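Local coordinates for protein pullulanase (Klebsiella oxytoca, PDB 2YOC) that hydrolyses alpha-1,6-glucosidic linkages in pullulan and related dextrins as a secreted debranching enzyme, at residues R346-V351 with Q361-D366; E281-G286 with T295-A300; Q265-G270 with V612-Q617. One frame throughout, in Å; residues are numbered along the deposited sequence.

Interaction 1: R346-V351 with Q361-D366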
loop_
_atom_site.group_PDB
_atom_site.type_symbol
_atom_site.label_atom_id
_atom_site.label_comp_id
_atom_site.label_asym_id
_atom_site.label_seq_id
_atom_site.Cartn_x
_atom_site.Cartn_y
_atom_site.Cartn_z
ATOM N N ARG B 346 -11.287 52.259 34.818
ATOM C CA ARG B 346 -10.217 51.914 33.904
ATOM C C ARG B 346 -8.941 51.996 34.729
ATOM O O ARG B 346 -8.921 52.673 35.760
ATOM C CB ARG B 346 -10.156 52.916 32.746
ATOM C CG ARG B 346 -11.316 52.814 31.775
ATOM C CD ARG B 346 -11.009 53.490 30.479
ATOM N NE ARG B 346 -10.836 54.929 30.644
ATOM C CZ ARG B 346 -11.438 55.838 29.894
ATOM N NH1 ARG B 346 -12.274 55.467 28.933
ATOM N NH2 ARG B 346 -11.198 57.126 30.087
ATOM N N TYR B 347 -7.891 51.313 34.292
ATOM C CA TYR B 347 -6.588 51.361 34.946
ATOM C C TYR B 347 -5.759 52.344 34.188
ATOM O O TYR B 347 -5.660 52.227 32.970
ATOM C CB TYR B 347 -5.879 49.987 34.919
ATOM C CG TYR B 347 -6.613 48.923 35.694
ATOM C CD1 TYR B 347 -6.861 49.072 37.054
ATOM C CD2 TYR B 347 -7.106 47.786 35.060
ATOM C CE1 TYR B 347 -7.571 48.115 37.767
ATOM C CE2 TYR B 347 -7.813 46.814 35.767
ATOM C CZ TYR B 347 -8.025 46.976 37.126
ATOM O OH TYR B 347 -8.703 46.034 37.852
ATOM N N ALA B 348 -5.180 53.328 34.888
ATOM C CA ALA B 348 -4.297 54.307 34.267
ATOM C C ALA B 348 -2.877 53.744 34.362
ATOM O O ALA B 348 -2.311 53.628 35.464
ATOM C CB ALA B 348 -4.394 55.629 34.979
HETATM N N MSE B 349 -2.344 53.302 33.199
HETATM C CA MSE B 349 -1.036 52.683 33.084
HETATM C C MSE B 349 0.080 53.691 32.843
HETATM O O MSE B 349 -0.126 54.746 32.233
HETATM C CB MSE B 349 -1.026 51.730 31.895
HETATM C CG MSE B 349 -2.164 50.728 31.872
HETATM SE SE MSE B 349 -2.074 49.433 33.308
HETATM C CE MSE B 349 -0.217 48.726 32.985
ATOM N N THR B 350 1.281 53.318 33.292
ATOM C CA THR B 350 2.555 53.976 33.037
ATOM C C THR B 350 3.458 52.783 32.756
ATOM O O THR B 350 3.856 52.077 33.692
ATOM C CB THR B 350 3.014 54.842 34.173
ATOM O OG1 THR B 350 2.043 55.867 34.355
ATOM C CG2 THR B 350 4.345 55.453 33.889
ATOM N N VAL B 351 3.686 52.500 31.456
ATOM C CA VAL B 351 4.399 51.310 31.053
ATOM C C VAL B 351 5.194 51.464 29.741
ATOM O O VAL B 351 4.723 52.074 28.785
ATOM C CB VAL B 351 3.397 50.111 31.038
ATOM C CG1 VAL B 351 2.200 50.371 30.115
ATOM C CG2 VAL B 351 4.079 48.775 30.746
ATOM N N GLN B 361 1.566 56.247 28.513
ATOM C CA GLN B 361 0.628 56.614 29.545
ATOM C C GLN B 361 -0.762 56.651 28.945
ATOM O O GLN B 361 -1.036 57.488 28.068
ATOM C CB GLN B 361 1.017 57.889 30.259
ATOM C CG GLN B 361 1.853 57.585 31.476
ATOM C CD GLN B 361 2.169 58.832 32.253
ATOM O OE1 GLN B 361 2.936 59.697 31.824
ATOM N NE2 GLN B 361 1.601 58.934 33.433
ATOM N N TYR B 362 -1.604 55.654 29.347
ATOM C CA TYR B 362 -2.976 55.490 28.882
ATOM C C TYR B 362 -3.894 54.827 29.916
ATOM O O TYR B 362 -3.424 54.148 30.835
ATOM C CB TYR B 362 -3.038 54.723 27.539
ATOM C CG TYR B 362 -2.056 53.579 27.344
ATOM C CD1 TYR B 362 -1.852 52.626 28.339
ATOM C CD2 TYR B 362 -1.421 53.380 26.120
ATOM C CE1 TYR B 362 -0.977 51.561 28.151
ATOM C CE2 TYR B 362 -0.529 52.330 25.930
ATOM C CZ TYR B 362 -0.303 51.431 26.953
ATOM O OH TYR B 362 0.543 50.373 26.759
ATOM N N GLU B 363 -5.206 55.019 29.748
ATOM C CA GLU B 363 -6.217 54.376 30.566
ATOM C C GLU B 363 -6.765 53.244 29.735
ATOM O O GLU B 363 -7.153 53.447 28.583
ATOM C CB GLU B 363 -7.320 55.338 30.954
ATOM C CG GLU B 363 -6.904 56.295 32.047
ATOM C CD GLU B 363 -8.058 57.140 32.523
ATOM O OE1 GLU B 363 -9.204 56.631 32.513
ATOM O OE2 GLU B 363 -7.826 58.320 32.876
ATOM N N VAL B 364 -6.726 52.029 30.312
ATOM C CA VAL B 364 -7.110 50.764 29.677
ATOM C C VAL B 364 -8.245 50.129 30.481
ATOM O O VAL B 364 -8.287 50.281 31.698
ATOM C CB VAL B 364 -5.865 49.814 29.612
ATOM C CG1 VAL B 364 -6.106 48.598 28.710
ATOM C CG2 VAL B 364 -4.623 50.556 29.144
ATOM N N THR B 365 -9.136 49.392 29.800
ATOM C CA THR B 365 -10.213 48.636 30.445
ATOM C C THR B 365 -9.616 47.345 31.041
ATOM O O THR B 365 -8.492 46.974 30.695
ATOM C CB THR B 365 -11.374 48.361 29.467
ATOM O OG1 THR B 365 -10.868 47.955 28.187
ATOM C CG2 THR B 365 -12.296 49.545 29.324
ATOM N N ASP B 366 -10.342 46.675 31.939
ATOM C CA ASP B 366 -9.851 45.458 32.578
ATOM C C ASP B 366 -9.940 44.271 31.620
ATOM O O ASP B 366 -11.022 44.039 31.069
ATOM C CB ASP B 366 -10.719 45.146 33.813
ATOM C CG ASP B 366 -10.051 44.402 34.956
ATOM O OD1 ASP B 366 -9.265 43.459 34.686
ATOM O OD2 ASP B 366 -10.339 44.732 36.114
#
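Arg346 turns the edge of its guanidinium toward the carboxylate of Glu363, and two of its nitrogens converge on one oxygen. Arg346 NE lies 3.0 Å from Glu363 OE1, and Arg346 NH2 joins it there at 3.2 Å. OE1 sits in the guanidinium plane, yet the two flat groups stand 61° apart, so this side-on salt bridge differs from the coplanar pairing of two nitrogens with two oxygens: both donors come from one face of the carboxylate, NE on the anti side and NH2 from above. Tyr311 OH also bonds to OE1, and Arg346 NH1 reaches the carbonyl of Glu377.

The other face of the sheet carries the aromatic residues. Tyr347 extends its ring toward Asp366, where its hydroxyl OH donates to Asp366 OD2 over 2.7 Å. The hydroxyl approaches from above the carboxylate, whose plane is turned 70° from the ring; Tyr345 OH bonds to the same oxygen. Tyr362 holds CG between its backbone N and carbonyl carbon (chi1 38°), which swings the ring toward the neighbouring strand. Its edge meets selenomethionine Met349, with Met349 CB 3.7 Å from Tyr362 CE1, while Val351, crossing the tyrosine at a slant, brings CG1 near the phenol oxygen, itself bonded to Lys610 O. Beside them Met349 CG packs on Val364 CG2, and both residues also touch helix 608-611.

Between the two faces, Tyr347 and Val364 form a hydrogen-bonded pair, Tyr347 N to Val364 O measuring 2.8 Å and Val364 N to Tyr347 O 2.9 Å. Ala348 and Glu363 follow as a non-hydrogen-bonded pair. The arrangement is that of an antiparallel beta hairpin, strands 344-353 and 358-364, in the all-antiparallel carbohydrate-binding module 48 that accompanies the catalytic barrel in isoamylase-type debranching enzymes.

Interaction 2: E281-G286 with T295-A300; sequences EALSYG and TFRVWA. With SO4 (sulfate ion), chain Q; SO4 (sulfate ion), chain S.
Hydrogen bonds between Gly286 and Arg297 join the two backbones as an antiparallel hydrogen-bonded pair: Gly286 N to Arg297 O is 3.1 Å, and Arg297 N to Gly286 O is 2.9 Å. Here the loop after helix 269-280 enters strand 286-290, which forms a beta hairpin with strand 293-299 in the carbohydrate-binding module 48. Gly286 takes a positive phi of 111°, readily open to a residue without a side chain.

A third bond involves a side chain. Arg297 NH1 donates to Ser284 O over 2.9 Å, in the carbonyl plane and on a lone pair, with the oxygen also in the guanidinium plane. The arginine leaves its strand with CG anti to the backbone N (chi1 -170°), and a bend at chi3 turns the edge of the guanidinium toward the loop.

Apolar packing runs alongside. The aliphatic part of Arg297 meets the CD2-CE2 side of the Tyr285 ring, Arg297 CG being 3.6 Å from Tyr285 CD2, while the ring and guanidinium planes are 88° apart. Leu283 CB touches Arg297 CD at 3.8 Å, the side chains crossing nearly at right angles. Tyr285 CE2 rests 3.7 Å from Trp299 CB, and the Tyr285 hydroxyl bonds to the carbonyl of Ala280.

Ionic contacts come last. One sulfate, probably from the crystallisation liquor, takes bonds from both terminal nitrogens of Arg297, the shorter from NH1 to its O3 at 2.8 Å. NH1 thus serves a backbone carbonyl and an anion together, which implies that the bond to Ser284 O probably steadies the guanidinium while sulfate offsets its charge.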
loop_
_atom_site.group_PDB
_atom_site.type_symbol
_atom_site.label_atom_id
_atom_site.label_comp_id
_atom_site.label_asym_id
_atom_site.label_seq_id
_atom_site.Cartn_x
_atom_site.Cartn_y
_atom_site.Cartn_z
ATOM N N GLU B 281 -0.032 33.376 39.464
ATOM C CA GLU B 281 -0.999 32.311 39.181
ATOM C C GLU B 281 -1.905 32.038 40.342
ATOM O O GLU B 281 -3.020 31.542 40.140
ATOM C CB GLU B 281 -0.282 31.009 38.792
ATOM C CG GLU B 281 -0.063 30.830 37.299
ATOM C CD GLU B 281 0.807 29.657 36.875
ATOM O OE1 GLU B 281 1.311 28.913 37.750
ATOM O OE2 GLU B 281 0.965 29.472 35.648
ATOM N N ALA B 282 -1.428 32.330 41.555
ATOM C CA ALA B 282 -2.164 32.057 42.781
ATOM C C ALA B 282 -3.094 33.221 43.231
ATOM O O ALA B 282 -3.616 33.193 44.361
ATOM C CB ALA B 282 -1.183 31.677 43.873
ATOM N N LEU B 283 -3.295 34.240 42.356
ATOM C CA LEU B 283 -4.137 35.399 42.675
ATOM C C LEU B 283 -5.369 35.508 41.813
ATOM O O LEU B 283 -5.496 34.807 40.806
ATOM C CB LEU B 283 -3.356 36.712 42.670
ATOM C CG LEU B 283 -2.104 36.687 43.532
ATOM C CD1 LEU B 283 -1.399 37.983 43.471
ATOM C CD2 LEU B 283 -2.416 36.328 44.941
ATOM N N SER B 284 -6.323 36.348 42.251
ATOM C CA SER B 284 -7.580 36.547 41.537
ATOM C C SER B 284 -7.623 37.908 40.905
ATOM O O SER B 284 -7.174 38.908 41.490
ATOM C CB SER B 284 -8.769 36.268 42.438
ATOM O OG SER B 284 -9.009 34.867 42.405
ATOM N N TYR B 285 -8.088 37.941 39.672
ATOM C CA TYR B 285 -8.064 39.186 38.922
ATOM C C TYR B 285 -9.424 39.787 38.575
ATOM O O TYR B 285 -10.449 39.078 38.574
ATOM C CB TYR B 285 -7.091 39.088 37.725
ATOM C CG TYR B 285 -5.679 38.739 38.153
ATOM C CD1 TYR B 285 -5.288 37.416 38.321
ATOM C CD2 TYR B 285 -4.747 39.734 38.434
ATOM C CE1 TYR B 285 -3.999 37.087 38.746
ATOM C CE2 TYR B 285 -3.449 39.415 38.857
ATOM C CZ TYR B 285 -3.074 38.086 38.982
ATOM O OH TYR B 285 -1.819 37.737 39.400
ATOM N N GLY B 286 -9.403 41.101 38.354
ATOM C CA GLY B 286 -10.579 41.888 38.026
ATOM C C GLY B 286 -10.946 42.813 39.163
ATOM O O GLY B 286 -10.104 43.122 40.013
ATOM N N THR B 295 -11.915 44.233 45.719
ATOM C CA THR B 295 -10.480 44.189 45.468
ATOM C C THR B 295 -10.280 44.299 43.950
ATOM O O THR B 295 -10.860 43.504 43.184
ATOM C CB THR B 295 -9.819 42.921 46.070
ATOM O OG1 THR B 295 -9.873 42.982 47.495
ATOM C CG2 THR B 295 -8.366 42.726 45.613
ATOM N N PHE B 296 -9.494 45.323 43.536
ATOM C CA PHE B 296 -9.125 45.532 42.155
ATOM C C PHE B 296 -7.756 44.933 42.027
ATOM O O PHE B 296 -6.866 45.298 42.803
ATOM C CB PHE B 296 -9.037 47.029 41.834
ATOM C CG PHE B 296 -10.362 47.729 41.678
ATOM C CD1 PHE B 296 -11.001 48.291 42.779
ATOM C CD2 PHE B 296 -10.982 47.817 40.431
ATOM C CE1 PHE B 296 -12.239 48.925 42.640
ATOM C CE2 PHE B 296 -12.218 48.457 40.294
ATOM C CZ PHE B 296 -12.826 49.018 41.395
ATOM N N ARG B 297 -7.572 44.017 41.074
ATOM C CA ARG B 297 -6.266 43.441 40.812
ATOM C C ARG B 297 -5.996 43.272 39.351
ATOM O O ARG B 297 -6.754 42.599 38.613
ATOM C CB ARG B 297 -6.010 42.126 41.556
ATOM C CG ARG B 297 -4.550 41.650 41.460
ATOM C CD ARG B 297 -4.286 40.397 42.248
ATOM N NE ARG B 297 -4.207 40.703 43.677
ATOM C CZ ARG B 297 -5.178 40.433 44.541
ATOM N NH1 ARG B 297 -6.289 39.835 44.133
ATOM N NH2 ARG B 297 -5.047 40.759 45.823
ATOM N N VAL B 298 -4.851 43.841 38.949
ATOM C CA VAL B 298 -4.334 43.736 37.586
ATOM C C VAL B 298 -2.878 43.219 37.593
ATOM O O VAL B 298 -2.048 43.726 38.359
ATOM C CB VAL B 298 -4.546 45.051 36.754
ATOM C CG1 VAL B 298 -3.853 46.244 37.385
ATOM C CG2 VAL B 298 -4.127 44.879 35.300
ATOM N N TRP B 299 -2.579 42.217 36.762
ATOM C CA TRP B 299 -1.205 41.748 36.600
ATOM C C TRP B 299 -0.589 42.659 35.542
ATOM O O TRP B 299 -1.138 42.774 34.435
ATOM C CB TRP B 299 -1.136 40.292 36.098
ATOM C CG TRP B 299 0.250 39.711 36.095
ATOM C CD1 TRP B 299 1.081 39.566 37.168
ATOM C CD2 TRP B 299 0.952 39.175 34.966
ATOM N NE1 TRP B 299 2.264 38.980 36.776
ATOM C CE2 TRP B 299 2.214 38.732 35.428
ATOM C CE3 TRP B 299 0.653 39.059 33.590
ATOM C CZ2 TRP B 299 3.170 38.157 34.571
ATOM C CZ3 TRP B 299 1.594 38.477 32.740
ATOM C CH2 TRP B 299 2.830 38.023 33.234
ATOM N N ALA B 300 0.519 43.328 35.903
ATOM C CA ALA B 300 1.277 44.256 35.062
ATOM C C ALA B 300 2.720 44.284 35.626
ATOM O O ALA B 300 3.096 45.246 36.291
ATOM C CB ALA B 300 0.629 45.633 35.095
HETATM S S SO4 Q . -7.819 38.691 47.552
HETATM O O1 SO4 Q . -7.025 39.875 47.991
HETATM O O2 SO4 Q . -7.134 37.445 47.997
HETATM O O3 SO4 Q . -7.970 38.672 46.080
HETATM O O4 SO4 Q . -9.165 38.755 48.119
HETATM S S SO4 S . -9.235 34.085 46.251
HETATM O O1 SO4 S . -8.230 34.861 45.493
HETATM O O2 SO4 S . -9.011 34.273 47.704
HETATM O O3 SO4 S . -9.106 32.666 45.893
HETATM O O4 SO4 S . -10.583 34.550 45.909
#

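Interaction 3: Q265-G270 with V612-Q617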
loop_
_atom_site.group_PDB
_atom_site.type_symbol
_atom_site.label_atom_id
_atom_site.label_comp_id
_atom_site.label_asym_id
_atom_site.label_seq_id
_atom_site.Cartn_x
_atom_site.Cartn_y
_atom_site.Cartn_z
ATOM N N GLN B 265 16.322 44.815 20.132
ATOM C CA GLN B 265 15.378 44.869 21.250
ATOM C C GLN B 265 15.231 43.466 21.850
ATOM O O GLN B 265 15.593 42.471 21.205
ATOM C CB GLN B 265 14.021 45.441 20.826
ATOM C CG GLN B 265 14.050 46.916 20.452
ATOM C CD GLN B 265 12.681 47.550 20.566
ATOM O OE1 GLN B 265 11.988 47.828 19.570
ATOM N NE2 GLN B 265 12.254 47.812 21.800
ATOM N N VAL B 266 14.753 43.385 23.105
ATOM C CA VAL B 266 14.641 42.102 23.810
ATOM C C VAL B 266 13.186 41.692 24.050
ATOM O O VAL B 266 12.378 42.489 24.541
ATOM C CB VAL B 266 15.470 42.122 25.133
ATOM C CG1 VAL B 266 15.491 40.753 25.814
ATOM C CG2 VAL B 266 16.890 42.631 24.906
ATOM N N GLN B 267 12.878 40.441 23.728
ATOM C CA GLN B 267 11.593 39.790 23.962
ATOM C C GLN B 267 11.682 39.183 25.376
ATOM O O GLN B 267 12.513 38.300 25.626
ATOM C CB GLN B 267 11.331 38.731 22.873
ATOM C CG GLN B 267 10.923 39.356 21.526
ATOM C CD GLN B 267 10.486 38.345 20.484
ATOM O OE1 GLN B 267 9.586 37.518 20.689
ATOM N NE2 GLN B 267 11.054 38.464 19.307
ATOM N N THR B 268 10.865 39.709 26.316
ATOM C CA THR B 268 10.918 39.357 27.747
ATOM C C THR B 268 9.837 38.437 28.320
ATOM O O THR B 268 9.856 38.206 29.537
ATOM C CB THR B 268 11.022 40.642 28.582
ATOM O OG1 THR B 268 9.902 41.475 28.293
ATOM C CG2 THR B 268 12.320 41.412 28.330
ATOM N N ALA B 269 8.916 37.888 27.487
ATOM C CA ALA B 269 7.844 37.033 28.036
ATOM C C ALA B 269 8.323 35.838 28.888
ATOM O O ALA B 269 7.714 35.533 29.912
ATOM C CB ALA B 269 6.897 36.573 26.942
ATOM N N GLY B 270 9.439 35.231 28.485
ATOM C CA GLY B 270 10.025 34.065 29.140
ATOM C C GLY B 270 10.427 34.370 30.555
ATOM O O GLY B 270 10.071 33.638 31.476
ATOM N N VAL B 612 0.289 44.382 29.497
ATOM C CA VAL B 612 1.561 43.643 29.582
ATOM C C VAL B 612 2.081 43.506 28.144
ATOM O O VAL B 612 1.874 42.447 27.507
ATOM C CB VAL B 612 1.573 42.289 30.393
ATOM C CG1 VAL B 612 3.010 41.831 30.671
ATOM C CG2 VAL B 612 0.799 42.392 31.706
ATOM N N PRO B 613 2.710 44.602 27.596
ATOM C CA PRO B 613 3.211 44.556 26.213
ATOM C C PRO B 613 4.158 43.408 25.960
ATOM O O PRO B 613 4.963 43.052 26.825
ATOM C CB PRO B 613 3.910 45.890 26.047
ATOM C CG PRO B 613 3.258 46.785 27.015
ATOM C CD PRO B 613 2.997 45.919 28.201
ATOM N N TRP B 614 3.992 42.782 24.784
ATOM C CA TRP B 614 4.794 41.663 24.286
ATOM C C TRP B 614 4.678 40.367 25.078
ATOM O O TRP B 614 5.457 39.428 24.861
ATOM C CB TRP B 614 6.239 42.098 23.997
ATOM C CG TRP B 614 6.375 42.933 22.755
ATOM C CD1 TRP B 614 5.366 43.486 22.017
ATOM C CD2 TRP B 614 7.593 43.239 22.061
ATOM N NE1 TRP B 614 5.877 44.118 20.908
ATOM C CE2 TRP B 614 7.243 43.991 20.913
ATOM C CE3 TRP B 614 8.961 42.969 22.311
ATOM C CZ2 TRP B 614 8.201 44.491 20.029
ATOM C CZ3 TRP B 614 9.910 43.445 21.419
ATOM C CH2 TRP B 614 9.531 44.200 20.298
ATOM N N TYR B 615 3.644 40.270 25.932
ATOM C CA TYR B 615 3.443 39.052 26.703
ATOM C C TYR B 615 2.339 38.194 26.150
ATOM O O TYR B 615 2.573 37.016 25.866
ATOM C CB TYR B 615 3.183 39.341 28.187
ATOM C CG TYR B 615 2.875 38.078 28.973
ATOM C CD1 TYR B 615 3.899 37.332 29.561
ATOM C CD2 TYR B 615 1.559 37.616 29.108
ATOM C CE1 TYR B 615 3.625 36.156 30.258
ATOM C CE2 TYR B 615 1.278 36.428 29.770
ATOM C CZ TYR B 615 2.313 35.713 30.363
ATOM O OH TYR B 615 2.043 34.544 31.020
ATOM N N TYR B 616 1.109 38.751 26.103
ATOM C CA TYR B 616 -0.078 38.007 25.707
ATOM C C TYR B 616 -0.119 37.596 24.234
ATOM O O TYR B 616 -0.776 36.613 23.886
ATOM C CB TYR B 616 -1.365 38.739 26.140
ATOM C CG TYR B 616 -1.517 38.975 27.629
ATOM C CD1 TYR B 616 -1.999 37.978 28.465
ATOM C CD2 TYR B 616 -1.307 40.232 28.175
ATOM C CE1 TYR B 616 -2.195 38.206 29.826
ATOM C CE2 TYR B 616 -1.540 40.482 29.522
ATOM C CZ TYR B 616 -1.970 39.461 30.352
ATOM O OH TYR B 616 -2.206 39.718 31.683
ATOM N N GLN B 617 0.587 38.325 23.377
ATOM C CA GLN B 617 0.609 38.058 21.947
ATOM C C GLN B 617 1.779 37.168 21.550
ATOM O O GLN B 617 2.856 37.261 22.162
ATOM C CB GLN B 617 0.708 39.388 21.185
ATOM C CG GLN B 617 -0.268 40.491 21.648
ATOM C CD GLN B 617 -1.723 40.219 21.315
ATOM O OE1 GLN B 617 -2.063 39.315 20.537
ATOM N NE2 GLN B 617 -2.626 41.023 21.870
#
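Trp614, its CG anti to the carbonyl carbon (chi1 -74°), brings the six-membered side of its indole up to the end of the strand at Val266 and Gln267. Val266 O lies near the plane of the ring at its edge, 4.1 Å from Trp614 CZ3, and Gln267 CG comes within 4.2 Å of Trp614 CE3. Gln267 and the tryptophan cross at about a right angle. The glutamine chain is extended beyond CG, and this carries its amide past the indole to the carbonyls of Ala165 and Asn620. The segments touch by van der Waals contact, without a hydrogen bond.

The indole is carried by a type II beta turn, Val612 to Tyr615, with Pro613 and Trp614 at its corners and Tyr615 N bonded to Val612 O at 3.2 Å; Trp614 occupies the left-handed corner (phi 66°). The turn faces the point where strand 260-267 of the N2 domain gives way to helix 269-280.

At that junction Ala269 points its methyl at the turn, CB being 3.8 Å from Trp614 O and 4.1 Å from Tyr615 CD1. Tyr615 CG is trans to its own backbone N (chi1 176°), carrying the ring past Ala269 so that its hydroxyl bonds to Met641 N and Asp273 OD1.

In the fold
Interactions 1 and 2 belong to one antiparallel sheet, their centres about 15 Å apart, and meet directly: Tyr347 CE2 packs on Val298 CB at 3.8 Å. Interaction 3, centred about 18 Å from the first and 19 Å from the second, ties the N2 domain to the loop after helix 608-611. That loop also touches the sheet, through the edge-to-face rings of Trp299 and Tyr615, with Trp299 CH2 3.6 Å from Tyr615 CE1, and through Val351 CG2 on Pro613 CD at 4.0 Å. Residues 612-617 are thus touched by both other contacts. The sulfates sit at interaction 2; the side chains of Thr365 and Gln267 each lie about 11 Å from a calcium ion, without binding it.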